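Local coordinates for protein alkaline phosphatase D (PDB 2YEQ) that hydrolyses phosphate esters, acting as a secreted phosphodiesterase and alkaline phosphatase with iron and calcium in its active site, at residues 313-321 with 361-371; 323-334 with 371-381. All blocks are in the same frame, centred on the assembly; numbering follows the deposited sequence.

Contact 1: 313-321 with 361-371; sequences WLFNNLGSS and RVINFIKSKNL. With PE5 (3,6,9,12,15,18,21,24-octaoxahexacosan-1-ol), chain C; EDO (1,2-ethanediol), chain B.
The rings of Phe-315 and Phe-365 form an offset stack, their planes 1° apart and their centroids separated by 4.5 Å. The two side chains slide past each other in opposite directions, so each ring has the other residue's CB over its centre; Phe-315 CB sits 3.8 Å from the centroid of the Phe-365 ring. Different first torsions achieve this: CG of Phe-365 is anti to the backbone N (chi1 -174°), that of Phe-315 anti to the carbonyl carbon (chi1 -68°). The second face of Phe-365 carries Ser-368 OG, offset toward the rim, while Gly-319 N and Leu-318 CB meet its edge. Deeper in, Leu-318 CD1 reaches Ile-366 CG1 at 4.1 Å. Leu-371 CD1, less buried, approaches the backbone O of Leu-318. Helix segments 313-320 and 361-368 run side by side in nearly the same direction, their axes 10.2 Å apart at closest approach, as two neighbouring layer helices of an alpha/beta domain. Near their C-terminal ends Lys-369 NZ is wrapped by a polyether molecule, donating to PE5 O5 at 2.8 Å and to PE5 O1 at 3.0 Å. With no hydrogen bond linking the segments, their cohesion rests on aromatic stacking and apolar contact.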
loop_
_atom_site.group_PDB
_atom_site.type_symbol
_atom_site.label_atom_id
_atom_site.label_comp_id
_atom_site.label_asym_id
_atom_site.label_seq_id
_atom_site.Cartn_x
_atom_site.Cartn_y
_atom_site.Cartn_z
ATOM N N TRP A 313 3.583 -14.422 -15.170
ATOM C CA TRP A 313 3.637 -14.934 -13.812
ATOM C C TRP A 313 2.248 -14.867 -13.177
ATOM O O TRP A 313 1.810 -15.804 -12.537
ATOM C CB TRP A 313 4.678 -14.125 -13.015
ATOM C CG TRP A 313 4.609 -14.196 -11.507
ATOM C CD1 TRP A 313 5.239 -15.094 -10.690
ATOM C CD2 TRP A 313 3.897 -13.295 -10.643
ATOM N NE1 TRP A 313 4.945 -14.806 -9.369
ATOM C CE2 TRP A 313 4.135 -13.705 -9.319
ATOM C CE3 TRP A 313 3.110 -12.168 -10.861
ATOM C CZ2 TRP A 313 3.611 -13.032 -8.231
ATOM C CZ3 TRP A 313 2.594 -11.512 -9.780
ATOM C CH2 TRP A 313 2.836 -11.955 -8.477
ATOM N N LEU A 314 1.551 -13.763 -13.371
ATOM C CA LEU A 314 0.233 -13.596 -12.806
ATOM C C LEU A 314 -0.749 -14.607 -13.388
ATOM O O LEU A 314 -1.535 -15.205 -12.641
ATOM C CB LEU A 314 -0.286 -12.192 -13.054
ATOM C CG LEU A 314 -1.707 -11.878 -12.612
ATOM C CD1 LEU A 314 -1.895 -12.114 -11.088
ATOM C CD2 LEU A 314 -2.082 -10.456 -12.988
ATOM N N PHE A 315 -0.729 -14.772 -14.713
ATOM C CA PHE A 315 -1.605 -15.747 -15.385
ATOM C C PHE A 315 -1.322 -17.172 -14.888
ATOM O O PHE A 315 -2.260 -17.942 -14.634
ATOM C CB PHE A 315 -1.462 -15.655 -16.907
ATOM C CG PHE A 315 -1.993 -14.373 -17.508
ATOM C CD1 PHE A 315 -2.635 -13.427 -16.744
ATOM C CD2 PHE A 315 -1.828 -14.124 -18.862
ATOM C CE1 PHE A 315 -3.111 -12.267 -17.309
ATOM C CE2 PHE A 315 -2.315 -12.968 -19.442
ATOM C CZ PHE A 315 -2.949 -12.039 -18.665
ATOM N N ASN A 316 -0.054 -17.515 -14.714
ATOM C CA ASN A 316 0.314 -18.818 -14.154
ATOM C C ASN A 316 -0.276 -19.030 -12.748
ATOM O O ASN A 316 -0.747 -20.120 -12.433
ATOM C CB ASN A 316 1.827 -18.991 -14.061
ATOM C CG ASN A 316 2.512 -19.114 -15.423
ATOM O OD1 ASN A 316 3.743 -19.003 -15.518
ATOM N ND2 ASN A 316 1.736 -19.348 -16.467
ATOM N N ASN A 317 -0.232 -17.994 -11.909
ATOM C CA ASN A 317 -0.793 -18.063 -10.551
ATOM C C ASN A 317 -2.310 -18.147 -10.562
ATOM O O ASN A 317 -2.889 -18.887 -9.768
ATOM C CB ASN A 317 -0.403 -16.844 -9.724
ATOM C CG ASN A 317 1.086 -16.742 -9.489
ATOM O OD1 ASN A 317 1.809 -17.715 -9.642
ATOM N ND2 ASN A 317 1.553 -15.542 -9.124
ATOM N N LEU A 318 -2.953 -17.376 -11.437
ATOM C CA LEU A 318 -4.404 -17.363 -11.509
ATOM C C LEU A 318 -4.914 -18.680 -12.100
ATOM O O LEU A 318 -5.946 -19.195 -11.686
ATOM C CB LEU A 318 -4.917 -16.186 -12.338
ATOM C CG LEU A 318 -4.886 -14.779 -11.740
ATOM C CD1 LEU A 318 -5.348 -13.751 -12.766
ATOM C CD2 LEU A 318 -5.728 -14.648 -10.455
ATOM N N GLY A 319 -4.187 -19.227 -13.061
ATOM C CA GLY A 319 -4.622 -20.418 -13.760
ATOM C C GLY A 319 -4.464 -21.705 -12.975
ATOM O O GLY A 319 -5.211 -22.640 -13.184
ATOM N N SER A 320 -3.486 -21.746 -12.076
ATOM C CA SER A 320 -3.176 -22.923 -11.304
ATOM C C SER A 320 -3.724 -22.880 -9.854
ATOM O O SER A 320 -3.628 -23.856 -9.138
ATOM C CB SER A 320 -1.672 -23.103 -11.287
ATOM O OG SER A 320 -1.089 -22.096 -10.479
ATOM N N SER A 321 -4.299 -21.761 -9.436
ATOM C CA SER A 321 -4.815 -21.625 -8.075
ATOM C C SER A 321 -6.064 -22.483 -7.853
ATOM O O SER A 321 -6.993 -22.445 -8.642
ATOM C CB SER A 321 -5.191 -20.181 -7.789
ATOM O OG SER A 321 -5.912 -20.044 -6.577
ATOM N N ARG A 361 -6.321 -8.033 -21.361
ATOM C CA ARG A 361 -5.588 -9.288 -21.308
ATOM C C ARG A 361 -5.828 -10.006 -19.977
ATOM O O ARG A 361 -6.004 -11.229 -19.951
ATOM C CB ARG A 361 -4.084 -9.094 -21.551
ATOM C CG ARG A 361 -3.731 -8.660 -23.000
ATOM C CD ARG A 361 -2.222 -8.714 -23.237
ATOM N NE ARG A 361 -1.471 -7.596 -22.628
ATOM C CZ ARG A 361 -1.405 -6.346 -23.094
ATOM N NH1 ARG A 361 -2.116 -5.950 -24.147
ATOM N NH2 ARG A 361 -0.641 -5.453 -22.459
ATOM N N VAL A 362 -5.852 -9.248 -18.882
ATOM C CA VAL A 362 -6.101 -9.842 -17.579
ATOM C C VAL A 362 -7.537 -10.399 -17.487
ATOM O O VAL A 362 -7.740 -11.537 -17.069
ATOM C CB VAL A 362 -5.844 -8.830 -16.423
ATOM C CG1 VAL A 362 -6.259 -9.440 -15.059
ATOM C CG2 VAL A 362 -4.366 -8.385 -16.406
ATOM N N ILE A 363 -8.516 -9.606 -17.891
ATOM C CA ILE A 363 -9.901 -10.036 -17.846
ATOM C C ILE A 363 -10.146 -11.231 -18.773
ATOM O O ILE A 363 -10.818 -12.173 -18.383
ATOM C CB ILE A 363 -10.863 -8.879 -18.137
ATOM C CG1 ILE A 363 -10.762 -7.834 -17.015
ATOM C CG2 ILE A 363 -12.305 -9.400 -18.227
ATOM C CD1 ILE A 363 -11.514 -6.556 -17.277
ATOM N N ASN A 364 -9.583 -11.208 -19.980
ATOM C CA ASN A 364 -9.727 -12.318 -20.917
ATOM C C ASN A 364 -9.180 -13.596 -20.362
ATOM O O ASN A 364 -9.772 -14.673 -20.552
ATOM C CB ASN A 364 -9.068 -12.026 -22.284
ATOM C CG ASN A 364 -9.891 -11.082 -23.135
ATOM O OD1 ASN A 364 -11.031 -10.778 -22.813
ATOM N ND2 ASN A 364 -9.299 -10.594 -24.226
ATOM N N PHE A 365 -8.049 -13.509 -19.668
ATOM C CA PHE A 365 -7.506 -14.707 -19.067
ATOM C C PHE A 365 -8.440 -15.236 -17.957
ATOM O O PHE A 365 -8.663 -16.447 -17.855
ATOM C CB PHE A 365 -6.113 -14.478 -18.505
ATOM C CG PHE A 365 -5.486 -15.722 -18.006
ATOM C CD1 PHE A 365 -4.876 -16.591 -18.877
ATOM C CD2 PHE A 365 -5.587 -16.075 -16.671
ATOM C CE1 PHE A 365 -4.323 -17.774 -18.418
ATOM C CE2 PHE A 365 -5.054 -17.238 -16.209
ATOM C CZ PHE A 365 -4.421 -18.106 -17.077
ATOM N N ILE A 366 -8.968 -14.322 -17.144
ATOM C CA ILE A 366 -9.873 -14.668 -16.028
ATOM C C ILE A 366 -11.163 -15.343 -16.567
ATOM O O ILE A 366 -11.583 -16.380 -16.047
ATOM C CB ILE A 366 -10.227 -13.414 -15.216
ATOM C CG1 ILE A 366 -9.051 -13.001 -14.335
ATOM C CG2 ILE A 366 -11.479 -13.607 -14.339
ATOM C CD1 ILE A 366 -9.246 -11.587 -13.754
ATOM N N LYS A 367 -11.765 -14.735 -17.595
ATOM C CA LYS A 367 -12.859 -15.332 -18.378
ATOM C C LYS A 367 -12.523 -16.720 -18.871
ATOM O O LYS A 367 -13.318 -17.628 -18.712
ATOM C CB LYS A 367 -13.146 -14.501 -19.619
ATOM C CG LYS A 367 -13.985 -13.301 -19.388
ATOM C CD LYS A 367 -14.057 -12.456 -20.645
ATOM C CE LYS A 367 -14.846 -13.141 -21.748
ATOM N NZ LYS A 367 -14.920 -12.260 -22.931
ATOM N N SER A 368 -11.356 -16.877 -19.489
ATOM C CA SER A 368 -10.941 -18.168 -20.033
ATOM C C SER A 368 -10.893 -19.281 -18.979
ATOM O O SER A 368 -11.044 -20.452 -19.306
ATOM C CB SER A 368 -9.588 -18.064 -20.752
ATOM O OG SER A 368 -8.484 -18.364 -19.885
ATOM N N LYS A 369 -10.647 -18.930 -17.718
ATOM C CA LYS A 369 -10.609 -19.935 -16.656
ATOM C C LYS A 369 -11.915 -19.994 -15.868
ATOM O O LYS A 369 -12.018 -20.720 -14.889
ATOM C CB LYS A 369 -9.438 -19.666 -15.723
ATOM C CG LYS A 369 -8.108 -19.692 -16.424
ATOM C CD LYS A 369 -7.743 -21.100 -16.829
ATOM C CE LYS A 369 -6.520 -21.135 -17.717
ATOM N NZ LYS A 369 -5.971 -22.512 -17.776
ATOM N N ASN A 370 -12.892 -19.213 -16.290
ATOM C CA ASN A 370 -14.204 -19.208 -15.686
ATOM C C ASN A 370 -14.220 -18.823 -14.204
ATOM O O ASN A 370 -15.046 -19.329 -13.446
ATOM C CB ASN A 370 -14.882 -20.578 -15.884
ATOM C CG ASN A 370 -16.383 -20.496 -15.778
ATOM O OD1 ASN A 370 -16.985 -19.468 -16.089
ATOM N ND2 ASN A 370 -17.002 -21.576 -15.315
ATOM N N LEU A 371 -13.332 -17.914 -13.797
ATOM C CA LEU A 371 -13.224 -17.545 -12.379
ATOM C C LEU A 371 -14.338 -16.598 -11.977
ATOM O O LEU A 371 -14.738 -15.701 -12.731
ATOM C CB LEU A 371 -11.858 -16.910 -12.076
ATOM C CG LEU A 371 -10.612 -17.721 -12.409
ATOM C CD1 LEU A 371 -9.355 -16.923 -12.031
ATOM C CD2 LEU A 371 -10.613 -19.071 -11.712
HETATM O O1 PE5 C . -6.096 -24.567 -15.655
HETATM C C1 PE5 C . -7.292 -25.299 -15.923
HETATM C C2 PE5 C . -7.597 -25.333 -17.417
HETATM O O2 PE5 C . -8.656 -24.416 -17.712
HETATM C C3 PE5 C . -9.096 -24.462 -19.074
HETATM C C4 PE5 C . -8.087 -23.790 -19.993
HETATM O O3 PE5 C . -8.780 -22.915 -20.874
HETATM C C5 PE5 C . -8.326 -21.560 -20.925
HETATM C C6 PE5 C . -7.044 -21.413 -21.742
HETATM O O4 PE5 C . -5.954 -20.964 -20.926
HETATM C C7 PE5 C . -4.879 -21.912 -20.848
HETATM C C8 PE5 C . -3.669 -21.315 -20.138
HETATM O O5 PE5 C . -3.511 -21.917 -18.855
HETATM C C1 EDO B . -1.567 -20.533 -6.630
HETATM O O1 EDO B . -2.116 -20.848 -5.334
HETATM C C2 EDO B . -0.321 -21.361 -6.922
HETATM O O2 EDO B . 0.443 -20.724 -7.952
#

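Contact 2: 323-334 with 371-381. With CA (calcium ion), chain D.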
loop_
_atom_site.group_PDB
_atom_site.type_symbol
_atom_site.label_atom_id
_atom_site.label_comp_id
_atom_site.label_asym_id
_atom_site.label_seq_id
_atom_site.Cartn_x
_atom_site.Cartn_y
_atom_site.Cartn_z
ATOM N N ALA A 323 -7.388 -22.126 -4.691
ATOM C CA ALA A 323 -7.870 -21.468 -3.481
ATOM C C ALA A 323 -9.289 -20.999 -3.668
ATOM O O ALA A 323 -9.731 -20.833 -4.786
ATOM C CB ALA A 323 -6.964 -20.284 -3.105
ATOM N N HIS A 324 -10.003 -20.772 -2.564
ATOM C CA HIS A 324 -11.361 -20.210 -2.613
ATOM C C HIS A 324 -11.429 -18.800 -3.170
ATOM O O HIS A 324 -12.474 -18.399 -3.689
ATOM C CB HIS A 324 -12.016 -20.203 -1.227
ATOM C CG HIS A 324 -12.355 -21.574 -0.728
ATOM N ND1 HIS A 324 -13.358 -22.336 -1.282
ATOM C CD2 HIS A 324 -11.792 -22.338 0.241
ATOM C CE1 HIS A 324 -13.409 -23.507 -0.668
ATOM N NE2 HIS A 324 -12.463 -23.537 0.254
ATOM N N TRP A 325 -10.335 -18.038 -3.040
ATOM C CA TRP A 325 -10.272 -16.671 -3.551
ATOM C C TRP A 325 -8.923 -16.392 -4.235
ATOM O O TRP A 325 -7.883 -16.946 -3.855
ATOM C CB TRP A 325 -10.461 -15.678 -2.416
ATOM C CG TRP A 325 -11.789 -15.800 -1.718
ATOM C CD1 TRP A 325 -12.057 -16.510 -0.587
ATOM C CD2 TRP A 325 -13.015 -15.229 -2.131
ATOM N NE1 TRP A 325 -13.390 -16.400 -0.253
ATOM C CE2 TRP A 325 -14.002 -15.614 -1.187
ATOM C CE3 TRP A 325 -13.388 -14.421 -3.205
ATOM C CZ2 TRP A 325 -15.326 -15.225 -1.302
ATOM C CZ3 TRP A 325 -14.678 -14.026 -3.308
ATOM C CH2 TRP A 325 -15.648 -14.425 -2.359
ATOM N N ASN A 326 -8.965 -15.546 -5.253
ATOM C CA ASN A 326 -7.757 -15.094 -5.973
ATOM C C ASN A 326 -7.729 -13.600 -5.811
ATOM O O ASN A 326 -8.706 -12.928 -6.108
ATOM C CB ASN A 326 -7.849 -15.471 -7.443
ATOM C CG ASN A 326 -7.664 -16.927 -7.664
ATOM O OD1 ASN A 326 -6.612 -17.473 -7.358
ATOM N ND2 ASN A 326 -8.692 -17.591 -8.210
ATOM N N VAL A 327 -6.641 -13.080 -5.252
ATOM C CA VAL A 327 -6.598 -11.673 -4.841
ATOM C C VAL A 327 -5.468 -10.970 -5.597
ATOM O O VAL A 327 -4.390 -11.541 -5.737
ATOM C CB VAL A 327 -6.382 -11.552 -3.325
ATOM C CG1 VAL A 327 -6.411 -10.066 -2.855
ATOM C CG2 VAL A 327 -7.464 -12.383 -2.568
ATOM N N LEU A 328 -5.774 -9.788 -6.123
ATOM C CA LEU A 328 -4.782 -8.876 -6.690
ATOM C C LEU A 328 -4.579 -7.716 -5.715
ATOM O O LEU A 328 -5.409 -6.847 -5.589
ATOM C CB LEU A 328 -5.241 -8.333 -8.050
ATOM C CG LEU A 328 -5.562 -9.293 -9.196
ATOM C CD1 LEU A 328 -5.623 -8.501 -10.546
ATOM C CD2 LEU A 328 -4.589 -10.420 -9.210
ATOM N N ALA A 329 -3.482 -7.744 -4.990
ATOM C CA ALA A 329 -3.152 -6.665 -4.065
ATOM C C ALA A 329 -2.280 -5.706 -4.860
ATOM O O ALA A 329 -1.128 -6.025 -5.138
ATOM C CB ALA A 329 -2.380 -7.210 -2.896
ATOM N N GLN A 330 -2.819 -4.548 -5.196
ATOM C CA GLN A 330 -2.142 -3.658 -6.138
ATOM C C GLN A 330 -2.487 -2.208 -5.883
ATOM O O GLN A 330 -3.101 -1.885 -4.857
ATOM C CB GLN A 330 -2.416 -4.114 -7.586
ATOM C CG GLN A 330 -3.879 -4.110 -7.993
ATOM C CD GLN A 330 -4.308 -2.792 -8.559
ATOM O OE1 GLN A 330 -3.651 -2.241 -9.461
ATOM N NE2 GLN A 330 -5.369 -2.236 -8.002
ATOM N N GLN A 331 -2.078 -1.313 -6.797
ATOM C CA GLN A 331 -1.960 0.099 -6.483
ATOM C C GLN A 331 -3.084 0.990 -6.893
ATOM O O GLN A 331 -3.435 1.936 -6.166
ATOM C CB GLN A 331 -0.676 0.654 -7.149
ATOM C CG GLN A 331 0.627 0.094 -6.614
ATOM C CD GLN A 331 0.926 -1.339 -7.006
ATOM O OE1 GLN A 331 0.448 -1.855 -8.030
ATOM N NE2 GLN A 331 1.769 -1.995 -6.192
ATOM N N ILE A 332 -3.613 0.759 -8.097
ATOM C CA ILE A 332 -4.385 1.773 -8.792
ATOM C C ILE A 332 -5.787 1.295 -9.233
ATOM O O ILE A 332 -6.072 0.105 -9.322
ATOM C CB ILE A 332 -3.586 2.297 -10.030
ATOM C CG1 ILE A 332 -3.035 1.136 -10.841
ATOM C CG2 ILE A 332 -2.436 3.277 -9.597
ATOM C CD1 ILE A 332 -2.629 1.508 -12.288
ATOM N N PHE A 333 -6.647 2.255 -9.498
ATOM C CA PHE A 333 -8.061 1.990 -9.798
ATOM C C PHE A 333 -8.228 1.042 -10.993
ATOM O O PHE A 333 -7.809 1.343 -12.115
ATOM C CB PHE A 333 -8.766 3.305 -10.015
ATOM C CG PHE A 333 -10.242 3.293 -9.687
ATOM C CD1 PHE A 333 -11.155 2.672 -10.523
ATOM C CD2 PHE A 333 -10.719 3.966 -8.576
ATOM C CE1 PHE A 333 -12.542 2.690 -10.224
ATOM C CE2 PHE A 333 -12.086 4.008 -8.293
ATOM C CZ PHE A 333 -12.985 3.354 -9.116
ATOM N N PHE A 334 -8.848 -0.116 -10.736
ATOM C CA PHE A 334 -8.957 -1.188 -11.719
ATOM C C PHE A 334 -10.258 -1.137 -12.547
ATOM O O PHE A 334 -10.242 -1.416 -13.760
ATOM C CB PHE A 334 -8.864 -2.532 -11.017
ATOM C CG PHE A 334 -8.852 -3.710 -11.936
ATOM C CD1 PHE A 334 -7.672 -4.141 -12.519
ATOM C CD2 PHE A 334 -10.021 -4.425 -12.197
ATOM C CE1 PHE A 334 -7.657 -5.242 -13.373
ATOM C CE2 PHE A 334 -10.010 -5.521 -13.050
ATOM C CZ PHE A 334 -8.843 -5.935 -13.631
ATOM N N LEU A 371 -13.332 -17.914 -13.797
ATOM C CA LEU A 371 -13.224 -17.545 -12.379
ATOM C C LEU A 371 -14.338 -16.598 -11.977
ATOM O O LEU A 371 -14.738 -15.701 -12.731
ATOM C CB LEU A 371 -11.858 -16.910 -12.076
ATOM C CG LEU A 371 -10.612 -17.721 -12.409
ATOM C CD1 LEU A 371 -9.355 -16.923 -12.031
ATOM C CD2 LEU A 371 -10.613 -19.071 -11.712
ATOM N N ASN A 372 -14.854 -16.758 -10.767
ATOM C CA ASN A 372 -15.729 -15.713 -10.213
ATOM C C ASN A 372 -15.366 -15.331 -8.775
ATOM O O ASN A 372 -16.151 -14.699 -8.044
ATOM C CB ASN A 372 -17.180 -16.122 -10.326
ATOM C CG ASN A 372 -17.575 -17.156 -9.297
ATOM O OD1 ASN A 372 -16.734 -17.878 -8.743
ATOM N ND2 ASN A 372 -18.867 -17.231 -9.027
ATOM N N ASN A 373 -14.126 -15.634 -8.427
ATOM C CA ASN A 373 -13.594 -15.432 -7.076
ATOM C C ASN A 373 -12.390 -14.445 -6.984
ATOM O O ASN A 373 -11.471 -14.624 -6.156
ATOM C CB ASN A 373 -13.207 -16.793 -6.536
ATOM C CG ASN A 373 -12.028 -17.379 -7.234
ATOM O OD1 ASN A 373 -11.592 -16.899 -8.293
ATOM N ND2 ASN A 373 -11.498 -18.427 -6.666
ATOM N N VAL A 374 -12.414 -13.412 -7.823
ATOM C CA VAL A 374 -11.290 -12.491 -7.967
ATOM C C VAL A 374 -11.604 -11.227 -7.213
ATOM O O VAL A 374 -12.605 -10.563 -7.469
ATOM C CB VAL A 374 -11.016 -12.121 -9.452
ATOM C CG1 VAL A 374 -9.864 -11.049 -9.550
ATOM C CG2 VAL A 374 -10.682 -13.380 -10.257
ATOM N N VAL A 375 -10.739 -10.878 -6.272
ATOM C CA VAL A 375 -10.904 -9.641 -5.558
ATOM C C VAL A 375 -9.676 -8.764 -5.799
ATOM O O VAL A 375 -8.558 -9.244 -5.726
ATOM C CB VAL A 375 -11.077 -9.904 -4.042
ATOM C CG1 VAL A 375 -11.031 -8.598 -3.263
ATOM C CG2 VAL A 375 -12.415 -10.705 -3.787
ATOM N N VAL A 376 -9.917 -7.493 -6.043
ATOM C CA VAL A 376 -8.852 -6.518 -6.295
ATOM C C VAL A 376 -8.868 -5.512 -5.177
ATOM O O VAL A 376 -9.903 -4.943 -4.890
ATOM C CB VAL A 376 -9.060 -5.799 -7.656
ATOM C CG1 VAL A 376 -7.907 -4.798 -7.926
ATOM C CG2 VAL A 376 -9.133 -6.842 -8.785
ATOM N N LEU A 377 -7.706 -5.322 -4.546
ATOM C CA LEU A 377 -7.471 -4.295 -3.550
ATOM C C LEU A 377 -6.624 -3.178 -4.157
ATOM O O LEU A 377 -5.638 -3.452 -4.849
ATOM C CB LEU A 377 -6.703 -4.899 -2.362
ATOM C CG LEU A 377 -7.096 -6.291 -1.852
ATOM C CD1 LEU A 377 -6.176 -6.690 -0.692
ATOM C CD2 LEU A 377 -8.566 -6.326 -1.456
ATOM N N THR A 378 -6.978 -1.951 -3.834
ATOM C CA THR A 378 -6.472 -0.756 -4.489
ATOM C C THR A 378 -6.284 0.407 -3.513
ATOM O O THR A 378 -7.006 0.509 -2.538
ATOM C CB THR A 378 -7.503 -0.295 -5.529
ATOM O OG1 THR A 378 -7.758 -1.365 -6.418
ATOM C CG2 THR A 378 -7.054 0.929 -6.257
ATOM N N GLY A 379 -5.324 1.296 -3.792
ATOM C CA GLY A 379 -5.216 2.552 -3.082
ATOM C C GLY A 379 -5.223 3.712 -4.058
ATOM O O GLY A 379 -6.099 3.806 -4.907
ATOM N N ASP A 380 -4.267 4.624 -3.883
ATOM C CA ASP A 380 -3.923 5.718 -4.830
ATOM C C ASP A 380 -4.870 6.893 -4.901
ATOM O O ASP A 380 -4.422 8.044 -4.969
ATOM C CB ASP A 380 -3.609 5.180 -6.244
ATOM C CG ASP A 380 -3.109 6.292 -7.198
ATOM O OD1 ASP A 380 -1.977 6.825 -6.994
ATOM O OD2 ASP A 380 -3.894 6.639 -8.117
ATOM N N VAL A 381 -6.174 6.636 -4.831
ATOM C CA VAL A 381 -7.162 7.657 -5.164
ATOM C C VAL A 381 -7.675 8.462 -3.992
ATOM O O VAL A 381 -8.454 9.382 -4.174
ATOM C CB VAL A 381 -8.336 7.071 -6.040
ATOM C CG1 VAL A 381 -7.758 6.311 -7.262
ATOM C CG2 VAL A 381 -9.295 6.199 -5.203
HETATM CA CA CA D . -0.057 7.042 -5.640
HETATM O O HOH W 1 -9.283 -20.443 -7.488
HETATM O O HOH W 2 -5.704 5.015 -9.392
HETATM O O HOH W 3 -0.798 5.300 -3.899
#
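Asn-326 and Asn-373 cross with their amide planes 82° apart, and Asn-326 ND2 gives a hydrogen bond to Asn-373 OD1 (3.0 Å) from well to the side of that C=O. The bend of Asn-373, CG lying between backbone N and carbonyl carbon (chi1 69°), also brings its ND2 to His-324 O in a weak bond; a water accepts from both ND2 groups, and Ser-321 OG holds Asn-326 OD1. The Trp-325 ring turns its edge to Asn-373 O, and its CE3 lies 3.9 Å from Val-375 CG2. Farther along, Val-327 CG1 crosses Leu-377 CG obliquely on one face of the sheet, while on the other Val-376 CG2 lies over one face of the Phe-334 ring, displaced toward its rim. Strands 325-329 and 374-378 are parallel neighbours in a mixed sheet of the calcineurin-like phosphatase domain, laced by alternating bonds such as Leu-328 N to Val-375 O (2.9 Å). Beyond them Gln-330 folds back beside Thr-378, its NE2 donating to Ile-332 O (2.8 Å) in the plane of its own amide, while OE1 accepts from Ile-332 N and Trp-352 NE1. Were Gln-330 an alanine, Ile-332 N and O would probably lose these side-chain mates, and the turn after the strand would be freer to move. Just past strand 374-378, Asp-380 OD1 binds calcium at 2.4 Å, together with Asp-151, Asp-209 and Asp-210, and OD2 takes a hydrogen bond from a water (2.7 Å) that also accepts from Phe-333 N.

In the fold
Contacts 1 and 2 join the same two chain units, each a helix followed by a strand: 308-320 leads into 325-329, and 356-368 into 374-378. The helices pair above the strands they precede. Contact 2 is buried, its centre about 12 Å from that of the chain, and backbone hydrogen bonds hold it together; contact 1, its centre about 23 Å from the chain's, is only partly buried, has no hydrogen bond between its segments and is held by packing, chiefly of side chains. Leu-371 belongs to both. Between the layers Leu-314 CD1 meets Leu-328 CD2 at 3.7 Å, and Ile-366 packs on Val-374. Contact 1 has polyether bound at its outer end, whereas contact 2 runs inward to the calcium of the active site.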